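Local coordinates for arginine kinase (Anthopleura japonica, PDB 4RF6), which catalyses the reversible transfer of phosphate from ATP to L-arginine, giving phospho-L-arginine and ADP, as a double-domain phosphagen kinase, at residues E304-L307 with T308-I312; Q349-Y352 with D353-A357; M359-E362 with K363-I366. All blocks are in the same frame, centred on the assembly; numbering follows the deposited sequence.

Contact 1 of 3, residues E304-L307 with T308-I312; sequences ENIL and TKYHI
Thr308 and Glu304 meet one helical turn apart, on the exposed side of helix 303-310. Two hydrogen bonds converge on the carbonyl oxygen of Glu304. Thr308 N reaches Glu304 O at 3.0 Å, and the hydroxyl Thr308 OG1 donates to Glu304 O at 2.9 Å. The two donors come from opposite faces of the carbonyl plane, so the oxygen is gripped from both. The threonine torsion explains the second bond: OG1 lies anti to its own carbonyl carbon (chi1 -59°), which turns it back down the helix.

The other polar contacts are backbone ones. Lys309 N bonds to Asn305 O, and Tyr310 N bonds to Ile306 O at 3.1 Å. The helix then closes in a Schellman motif. His311 has positive phi, and two bonds run back into the last turn. His311 N reaches Thr308 O at 3.2 Å, and Ile312 N reaches Leu307 O, five residues earlier, at 3.0 Å. Past this cap the chain enters strand 312-316, the outermost strand at one end of the antiparallel sheet of the catalytic domain.

The apolar contacts lie where the turn faces helix 344-370. Ile306 CG2 touches Tyr310 CD2 at 3.9 Å, in the plane of the ring and at its edge. Leu307 CD2 meets Ile312 CG1 at 3.8 Å, the two side chains crossing at about a right angle, and both residues are buried. On helix 344-370, Ile306 packs on Ala357 and Leu361, Tyr310 on Asp353, and Ile312 on Met351. Separately, the stem of the exposed Lys309 covers one face of the Tyr310 ring, with CG over its centre.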
loop_
_atom_site.group_PDB
_atom_site.type_symbol
_atom_site.label_atom_id
_atom_site.label_comp_id
_atom_site.label_asym_id
_atom_site.label_seq_id
_atom_site.Cartn_x
_atom_site.Cartn_y
_atom_site.Cartn_z
ATOM N N GLU A 304 2.757 19.406 -19.670
ATOM C CA GLU A 304 4.134 19.867 -19.494
ATOM C C GLU A 304 4.194 21.263 -18.873
ATOM O O GLU A 304 5.145 21.594 -18.162
ATOM C CB GLU A 304 4.897 19.834 -20.821
ATOM C CG GLU A 304 5.164 18.431 -21.350
ATOM C CD GLU A 304 6.134 17.640 -20.480
ATOM O OE1 GLU A 304 6.984 18.262 -19.805
ATOM O OE2 GLU A 304 6.047 16.394 -20.477
ATOM N N ASN A 305 3.170 22.070 -19.134
ATOM C CA ASN A 305 3.071 23.400 -18.544
ATOM C C ASN A 305 2.951 23.371 -17.016
ATOM O O ASN A 305 3.549 24.190 -16.319
ATOM C CB ASN A 305 1.889 24.165 -19.147
ATOM C CG ASN A 305 2.196 24.751 -20.519
ATOM O OD1 ASN A 305 3.149 24.350 -21.190
ATOM N ND2 ASN A 305 1.375 25.710 -20.943
ATOM N N ILE A 306 2.167 22.431 -16.501
ATOM C CA ILE A 306 1.998 22.285 -15.058
ATOM C C ILE A 306 3.306 21.836 -14.413
ATOM O O ILE A 306 3.736 22.398 -13.398
ATOM C CB ILE A 306 0.865 21.300 -14.729
ATOM C CG1 ILE A 306 -0.465 21.890 -15.190
ATOM C CG2 ILE A 306 0.818 21.001 -13.239
ATOM C CD1 ILE A 306 -1.604 20.902 -15.243
ATOM N N LEU A 307 3.947 20.840 -15.023
ATOM C CA LEU A 307 5.242 20.352 -14.553
ATOM C C LEU A 307 6.257 21.486 -14.464
ATOM O O LEU A 307 6.936 21.648 -13.446
ATOM C CB LEU A 307 5.779 19.259 -15.477
ATOM C CG LEU A 307 4.971 17.974 -15.605
ATOM C CD1 LEU A 307 5.732 16.944 -16.428
ATOM C CD2 LEU A 307 4.632 17.410 -14.234
ATOM N N THR A 308 6.351 22.262 -15.542
ATOM C CA THR A 308 7.264 23.397 -15.618
ATOM C C THR A 308 6.947 24.424 -14.535
ATOM O O THR A 308 7.841 24.887 -13.823
ATOM C CB THR A 308 7.197 24.081 -17.002
ATOM O OG1 THR A 308 7.545 23.140 -18.026
ATOM C CG2 THR A 308 8.154 25.252 -17.070
ATOM N N LYS A 309 5.666 24.765 -14.411
ATOM C CA LYS A 309 5.218 25.766 -13.446
ATOM C C LYS A 309 5.641 25.441 -12.014
ATOM O O LYS A 309 6.109 26.320 -11.284
ATOM C CB LYS A 309 3.696 25.947 -13.528
ATOM C CG LYS A 309 3.090 26.802 -12.411
ATOM C CD LYS A 309 1.870 27.568 -12.919
ATOM C CE LYS A 309 0.747 27.629 -11.891
ATOM N NZ LYS A 309 1.014 28.594 -10.784
ATOM N N TYR A 310 5.499 24.178 -11.618
ATOM C CA TYR A 310 5.803 23.790 -10.246
ATOM C C TYR A 310 7.195 23.179 -10.066
ATOM O O TYR A 310 7.546 22.743 -8.967
ATOM C CB TYR A 310 4.702 22.874 -9.699
ATOM C CG TYR A 310 3.370 23.581 -9.629
ATOM C CD1 TYR A 310 3.141 24.565 -8.674
ATOM C CD2 TYR A 310 2.352 23.292 -10.532
ATOM C CE1 TYR A 310 1.936 25.227 -8.611
ATOM C CE2 TYR A 310 1.142 23.951 -10.472
ATOM C CZ TYR A 310 0.942 24.918 -9.508
ATOM O OH TYR A 310 -0.259 25.586 -9.436
ATOM N N HIS A 311 7.983 23.173 -11.139
ATOM C CA HIS A 311 9.350 22.642 -11.115
ATOM C C HIS A 311 9.388 21.193 -10.648
ATOM O O HIS A 311 10.256 20.793 -9.865
ATOM C CB HIS A 311 10.257 23.510 -10.243
ATOM C CG HIS A 311 10.053 24.976 -10.450
ATOM N ND1 HIS A 311 9.619 25.815 -9.447
ATOM C CD2 HIS A 311 10.193 25.749 -11.554
ATOM C CE1 HIS A 311 9.514 27.045 -9.919
ATOM N NE2 HIS A 311 9.856 27.030 -11.195
ATOM N N ILE A 312 8.430 20.415 -11.135
ATOM C CA ILE A 312 8.374 18.990 -10.849
ATOM C C ILE A 312 8.585 18.212 -12.143
ATOM O O ILE A 312 8.632 18.801 -13.222
ATOM C CB ILE A 312 7.044 18.606 -10.196
ATOM C CG1 ILE A 312 5.864 19.083 -11.050
ATOM C CG2 ILE A 312 6.968 19.198 -8.793
ATOM C CD1 ILE A 312 4.491 18.818 -10.422
#

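Contact 2 of 3, residues Q349-Y352 with D353-A357; sequences QDMY and DGVKA
Asp353 lies one turn beyond Gln349 and next to Tyr352, and it touches both. Its backbone N bonds to Gln349 O at 2.8 Å and nearly straight (166°). Its carboxylate folds back over the same turn. CG is anti to the carbonyl carbon (chi1 -64°), which lays the group beside Gln349 O. The amide of Gln349 crosses it obliquely, the two planes 30° apart. Both ends of that amide also bond outside the two segments, OE1 to the backbone N of Lys116. Asp353 is a weak extra partner: Gln349 NE2 gives Asp353 OD1 a weak bond of 3.4 Å. Asp353 OD2 takes a different partner, a water that donates to it and to Asp350 OD1. This bridge probably eases the repulsion between the two carboxylates, whose oxygens OD1 of Asp350 and OD2 of Asp353 stand 5.1 Å apart.

Tyr352 is buried. Its CD2 meets Asp353 OD1 at 3.3 Å, with the oxygen at the edge of the ring and in its plane. Ring and carboxylate stand steeply to each other. The phenol oxygen bonds to Pro118 O, and a second water donates to it. Lys356 N bonds to Tyr352 O.

On another side of the helix, Met351 packs on Ala288 and Val355 on Val290, both residues of strand 286-293 that are predicted to belong to the ATP site. The backbone bonds are the successive i to i+4 bonds of an alpha-helix. This helix, 344-370, packs against the antiparallel sheet characteristic of the phosphagen kinase catalytic domain.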
loop_
_atom_site.group_PDB
_atom_site.type_symbol
_atom_site.label_atom_id
_atom_site.label_comp_id
_atom_site.label_asym_id
_atom_site.label_seq_id
_atom_site.Cartn_x
_atom_site.Cartn_y
_atom_site.Cartn_z
ATOM N N GLN A 349 4.946 22.456 -0.949
ATOM C CA GLN A 349 3.763 23.176 -1.413
ATOM C C GLN A 349 3.635 23.087 -2.932
ATOM O O GLN A 349 2.534 22.893 -3.458
ATOM C CB GLN A 349 3.799 24.640 -0.969
ATOM C CG GLN A 349 2.432 25.329 -0.989
ATOM C CD GLN A 349 1.470 24.753 0.042
ATOM O OE1 GLN A 349 1.628 24.967 1.243
ATOM N NE2 GLN A 349 0.477 24.007 -0.424
ATOM N N ASP A 350 4.761 23.221 -3.635
ATOM C CA ASP A 350 4.769 23.050 -5.089
ATOM C C ASP A 350 4.335 21.630 -5.446
ATOM O O ASP A 350 3.595 21.409 -6.406
ATOM C CB ASP A 350 6.164 23.309 -5.666
ATOM C CG ASP A 350 6.550 24.774 -5.646
ATOM O OD1 ASP A 350 5.665 25.614 -5.384
ATOM O OD2 ASP A 350 7.741 25.074 -5.902
ATOM N N MET A 351 4.812 20.674 -4.657
ATOM C CA MET A 351 4.504 19.265 -4.856
ATOM C C MET A 351 3.013 19.036 -4.707
ATOM O O MET A 351 2.383 18.337 -5.508
ATOM C CB MET A 351 5.226 18.430 -3.806
ATOM C CG MET A 351 5.518 17.036 -4.260
ATOM S SD MET A 351 6.742 17.111 -5.577
ATOM C CE MET A 351 6.118 15.781 -6.580
ATOM N N TYR A 352 2.456 19.629 -3.657
ATOM C CA TYR A 352 1.035 19.527 -3.367
ATOM C C TYR A 352 0.198 20.221 -4.443
ATOM O O TYR A 352 -0.765 19.644 -4.963
ATOM C CB TYR A 352 0.749 20.151 -1.996
ATOM C CG TYR A 352 -0.712 20.158 -1.624
ATOM C CD1 TYR A 352 -1.307 19.038 -1.058
ATOM C CD2 TYR A 352 -1.501 21.282 -1.840
ATOM C CE1 TYR A 352 -2.643 19.038 -0.714
ATOM C CE2 TYR A 352 -2.848 21.285 -1.506
ATOM C CZ TYR A 352 -3.408 20.159 -0.945
ATOM O OH TYR A 352 -4.743 20.150 -0.608
ATOM N N ASP A 353 0.562 21.461 -4.761
ATOM C CA ASP A 353 -0.185 22.255 -5.731
ATOM C C ASP A 353 -0.079 21.621 -7.115
ATOM O O ASP A 353 -1.058 21.569 -7.871
ATOM C CB ASP A 353 0.335 23.697 -5.778
ATOM C CG ASP A 353 0.134 24.452 -4.469
ATOM O OD1 ASP A 353 -0.609 23.969 -3.597
ATOM O OD2 ASP A 353 0.726 25.546 -4.322
ATOM N N GLY A 354 1.111 21.130 -7.442
ATOM C CA GLY A 354 1.349 20.499 -8.728
ATOM C C GLY A 354 0.559 19.218 -8.935
ATOM O O GLY A 354 -0.120 19.061 -9.955
ATOM N N VAL A 355 0.655 18.298 -7.977
ATOM C CA VAL A 355 -0.100 17.044 -8.031
ATOM C C VAL A 355 -1.598 17.323 -8.077
ATOM O O VAL A 355 -2.344 16.666 -8.810
ATOM C CB VAL A 355 0.239 16.120 -6.832
ATOM C CG1 VAL A 355 -0.716 14.934 -6.777
ATOM C CG2 VAL A 355 1.682 15.629 -6.920
ATOM N N LYS A 356 -2.033 18.310 -7.298
ATOM C CA LYS A 356 -3.433 18.719 -7.292
ATOM C C LYS A 356 -3.905 19.156 -8.678
ATOM O O LYS A 356 -4.974 18.747 -9.140
ATOM C CB LYS A 356 -3.671 19.845 -6.284
ATOM C CG LYS A 356 -5.132 20.291 -6.195
ATOM C CD LYS A 356 -5.328 21.417 -5.190
ATOM C CE LYS A 356 -6.774 21.894 -5.184
ATOM N NZ LYS A 356 -7.052 22.872 -4.092
ATOM N N ALA A 357 -3.104 19.985 -9.340
ATOM C CA ALA A 357 -3.437 20.458 -10.681
ATOM C C ALA A 357 -3.515 19.289 -11.655
ATOM O O ALA A 357 -4.434 19.217 -12.475
ATOM C CB ALA A 357 -2.415 21.474 -11.154
HETATM O O HOH W 1 3.312 26.636 -4.658
HETATM O O HOH W 2 -6.702 22.036 -1.759
#

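Contact 3 of 3, residues M359-E362 with K363-I366; sequences MELE and KEAI
Glu360 and Lys363 meet across successive turns of helix 344-370, in a local contact within the part of the helix that leads toward the second of the protein's two repeats. Four backbone bonds of the i to i+4 kind run through it. One of them is Lys363 N to Met359 O, 2.9 Å long.

The side chains add a salt bridge three residues apart. Lys363 NZ bonds to Glu360 OE2 at 2.8 Å. It meets that oxygen from above the carboxylate plane, 41° out of it. Both chains bend to reach each other. Glu360 turns at chi2 (-68°), which brings its carboxylate back toward the ammonium group, and Lys363 turns at chi3 (64°). The lysine stem does a second job: Lys363 CD lies 4.0 Å from Met359 CG.

Glu362 is buried and faces another way. Ile366 CD1 packs against it, 3.8 Å from Glu362 CG and 3.7 Å from Glu362 OE2. The carboxylate is held from outside the two segments: His296 ND1 bonds to OE2, and the backbone N of Ala297 bonds to OE1. These partners belong to the short helix 295-298, on which Leu361, Ala365 and Ile366 also pack. Tyr126 lies against Glu362, Lys363 and Ile366.

Glu360 and Glu362 thus play different parts. Glu360 pairs with a lysine on the same helix. Glu362 carries its polar end to helix 295-298 and ties the two helices together. The bonds from His296 and Ala297 N would offset the cost of burial and probably favour the charged form of Glu362, which could in turn raise the proton affinity of His296.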
loop_
_atom_site.group_PDB
_atom_site.type_symbol
_atom_site.label_atom_id
_atom_site.label_comp_id
_atom_site.label_asym_id
_atom_site.label_seq_id
_atom_site.Cartn_x
_atom_site.Cartn_y
_atom_site.Cartn_z
ATOM N N MET A 359 -4.097 16.205 -10.787
ATOM C CA MET A 359 -5.238 15.390 -10.382
ATOM C C MET A 359 -6.553 15.976 -10.904
ATOM O O MET A 359 -7.411 15.245 -11.395
ATOM C CB MET A 359 -5.285 15.211 -8.857
ATOM C CG MET A 359 -6.342 14.213 -8.390
ATOM S SD MET A 359 -6.231 13.808 -6.630
ATOM C CE MET A 359 -7.015 15.248 -5.905
ATOM N N GLU A 360 -6.702 17.295 -10.815
ATOM C CA GLU A 360 -7.907 17.957 -11.312
ATOM C C GLU A 360 -8.082 17.788 -12.822
ATOM O O GLU A 360 -9.209 17.758 -13.326
ATOM C CB GLU A 360 -7.914 19.437 -10.922
ATOM C CG GLU A 360 -8.180 19.677 -9.440
ATOM C CD GLU A 360 -9.596 19.298 -9.030
ATOM O OE1 GLU A 360 -10.509 19.402 -9.878
ATOM O OE2 GLU A 360 -9.798 18.896 -7.863
ATOM N N LEU A 361 -6.963 17.666 -13.531
ATOM C CA LEU A 361 -6.978 17.357 -14.960
ATOM C C LEU A 361 -7.541 15.961 -15.215
ATOM O O LEU A 361 -8.394 15.775 -16.086
ATOM C CB LEU A 361 -5.569 17.443 -15.551
ATOM C CG LEU A 361 -4.974 18.787 -15.969
ATOM C CD1 LEU A 361 -3.719 18.551 -16.799
ATOM C CD2 LEU A 361 -5.983 19.631 -16.746
ATOM N N GLU A 362 -7.043 14.979 -14.466
ATOM C CA GLU A 362 -7.539 13.609 -14.564
ATOM C C GLU A 362 -9.034 13.558 -14.237
ATOM O O GLU A 362 -9.807 12.876 -14.915
ATOM C CB GLU A 362 -6.754 12.686 -13.622
ATOM C CG GLU A 362 -7.050 11.195 -13.795
ATOM C CD GLU A 362 -6.525 10.645 -15.106
ATOM O OE1 GLU A 362 -5.629 11.283 -15.695
ATOM O OE2 GLU A 362 -7.007 9.579 -15.546
ATOM N N LYS A 363 -9.437 14.298 -13.206
ATOM C CA LYS A 363 -10.834 14.318 -12.771
ATOM C C LYS A 363 -11.770 14.946 -13.808
ATOM O O LYS A 363 -12.902 14.477 -13.999
ATOM C CB LYS A 363 -10.968 15.032 -11.423
ATOM C CG LYS A 363 -10.479 14.213 -10.239
ATOM C CD LYS A 363 -10.167 15.083 -9.027
ATOM C CE LYS A 363 -11.406 15.783 -8.495
ATOM N NZ LYS A 363 -11.115 16.534 -7.237
ATOM N N GLU A 364 -11.304 16.009 -14.462
ATOM C CA GLU A 364 -12.073 16.669 -15.518
ATOM C C GLU A 364 -12.320 15.694 -16.653
ATOM O O GLU A 364 -13.423 15.601 -17.180
ATOM C CB GLU A 364 -11.311 17.875 -16.076
ATOM C CG GLU A 364 -11.356 19.146 -15.237
ATOM C CD GLU A 364 -10.569 20.273 -15.883
ATOM O OE1 GLU A 364 -10.322 20.192 -17.104
ATOM O OE2 GLU A 364 -10.189 21.228 -15.172
ATOM N N ALA A 365 -11.271 14.974 -17.027
ATOM C CA ALA A 365 -11.339 14.013 -18.120
ATOM C C ALA A 365 -12.323 12.895 -17.802
ATOM O O ALA A 365 -13.085 12.454 -18.668
ATOM C CB ALA A 365 -9.967 13.443 -18.399
ATOM N N ILE A 366 -12.296 12.439 -16.551
ATOM C CA ILE A 366 -13.155 11.346 -16.102
ATOM C C ILE A 366 -14.624 11.761 -15.922
ATOM O O ILE A 366 -15.527 11.054 -16.363
ATOM C CB ILE A 366 -12.573 10.679 -14.829
ATOM C CG1 ILE A 366 -11.328 9.865 -15.200
ATOM C CG2 ILE A 366 -13.612 9.793 -14.149
ATOM C CD1 ILE A 366 -10.418 9.544 -14.038
#

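All three contacts are local helix contacts in the first repeat. Contacts 2 and 3 follow each other on helix 344-370. Contact 1 covers nearly all of helix 303-310 and its C-terminal cap. Its inward side chains join that helix to 344-370, touching the parts used by both contact 2 and contact 3. None is wholly core. Contact 2 has the largest share of buried residues, and contact 1 has more exposed ones. All share the i to i+4 backbone bonds of a helix. Their side-chain chemistry differs. Contact 1 adds a hydroxyl, contact 2 an amide, a carboxylate and waters. Contact 3 sets a partly exposed salt bridge beside a buried carboxylate.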